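Local coordinates for protein NAD-dependent aldehyde dehydrogenase (Sinorhizobium meliloti, PDB 3U4J) that probably oxidises aldehydes to carboxylic acids with NAD or NADP as acceptor, as a calcium-binding, tetrameric member of the aldehyde dehydrogenase family, at residues G257-A260 with A261-V264. Numbering follows the deposited sequence.
Sequences GEIA and ARTV
A261 N bonds to G257 O at 2.9 Å in the alpha-helical pattern, after which the ladder shortens: R262 N donates to I259 O at 3.0 Å, keeping a weak bond to E258 O, and T263 N donates to A260 O at 3.1 Å. V264, with positive phi (58°), is the C-prime residue of a Schellman motif, in which V264 N bonds to A261 O. Among the side chains, R262 does most of the touching. With CG beside its backbone N (chi1 -60°) and the chain extended to NE, it runs back along the last turn, laying one guanidinium face over I259, whose CG1 sits 3.8 Å above the plane, toward its rim. I259 packs on A236 and E237 of helix 231-237. A water donates to I259 O at 2.7 Å and accepts from T263 OG1 at 2.6 Å, bridging helix and turn. R262 NE makes a long, weak ion pair with E258 OE1 of a second subunit, and E258 OE1 the reciprocal one with its R262 NE. Thus I259 O takes an amide and a water and A260 O the T263 amide as the chain turns toward strand 266-270, while the arginine's charge probably complements that subunit's carboxylate.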
loop_
_atom_site.group_PDB
_atom_site.type_symbol
_atom_site.label_atom_id
_atom_site.label_comp_id
_atom_site.label_asym_id
_atom_site.label_seq_id
_atom_site.Cartn_x
_atom_site.Cartn_y
_atom_site.Cartn_z
ATOM N N GLY A 257 26.566 -4.670 16.139
ATOM C CA GLY A 257 25.456 -5.604 16.039
ATOM C C GLY A 257 25.477 -6.626 17.174
ATOM O O GLY A 257 24.472 -6.834 17.842
ATOM N N GLU A 258 26.627 -7.245 17.429
ATOM C CA GLU A 258 26.662 -8.263 18.497
ATOM C C GLU A 258 26.327 -7.644 19.855
ATOM O O GLU A 258 25.583 -8.235 20.649
ATOM C CB GLU A 258 28.017 -8.950 18.579
ATOM C CG GLU A 258 28.653 -9.264 17.229
ATOM C CD GLU A 258 30.069 -9.796 17.377
ATOM O OE1 GLU A 258 30.321 -10.552 18.350
ATOM O OE2 GLU A 258 30.910 -9.490 16.505
ATOM N N ILE A 259 26.871 -6.457 20.115
ATOM C CA ILE A 259 26.630 -5.778 21.404
ATOM C C ILE A 259 25.152 -5.457 21.564
ATOM O O ILE A 259 24.535 -5.757 22.598
ATOM C CB ILE A 259 27.461 -4.479 21.513
ATOM C CG1 ILE A 259 28.949 -4.826 21.638
ATOM C CG2 ILE A 259 26.952 -3.618 22.679
ATOM C CD1 ILE A 259 29.901 -3.671 21.303
ATOM N N ALA A 260 24.576 -4.868 20.509
ATOM C CA ALA A 260 23.144 -4.538 20.494
ATOM C C ALA A 260 22.257 -5.742 20.663
ATOM O O ALA A 260 21.196 -5.653 21.291
ATOM C CB ALA A 260 22.749 -3.754 19.195
ATOM N N ALA A 261 22.657 -6.878 20.107
ATOM C CA ALA A 261 21.818 -8.077 20.251
ATOM C C ALA A 261 21.712 -8.519 21.723
ATOM O O ALA A 261 20.726 -9.147 22.124
ATOM C CB ALA A 261 22.336 -9.189 19.388
ATOM N N ARG A 262 22.715 -8.163 22.528
ATOM C CA ARG A 262 22.670 -8.525 23.963
ATOM C C ARG A 262 21.454 -7.959 24.653
ATOM O O ARG A 262 20.986 -8.511 25.636
ATOM C CB ARG A 262 23.930 -8.097 24.708
ATOM C CG ARG A 262 25.157 -8.706 24.170
ATOM C CD ARG A 262 26.405 -8.196 24.872
ATOM N NE ARG A 262 27.575 -8.597 24.097
ATOM C CZ ARG A 262 28.778 -8.040 24.174
ATOM N NH1 ARG A 262 29.017 -7.024 24.996
ATOM N NH2 ARG A 262 29.748 -8.490 23.399
ATOM N N THR A 263 20.897 -6.875 24.142
ATOM C CA THR A 263 19.720 -6.350 24.819
ATOM C C THR A 263 18.493 -6.278 23.934
ATOM O O THR A 263 17.560 -5.539 24.235
ATOM C CB THR A 263 19.993 -4.995 25.552
ATOM O OG1 THR A 263 20.515 -4.029 24.627
ATOM C CG2 THR A 263 21.011 -5.202 26.723
ATOM N N VAL A 264 18.469 -7.085 22.866
ATOM C CA VAL A 264 17.333 -7.086 21.908
ATOM C C VAL A 264 17.126 -5.684 21.293
ATOM O O VAL A 264 16.009 -5.240 21.050
ATOM C CB VAL A 264 15.986 -7.606 22.537
ATOM C CG1 VAL A 264 15.045 -8.123 21.444
ATOM C CG2 VAL A 264 16.225 -8.710 23.537
HETATM O O HOH W 1 23.130 -4.183 24.270
#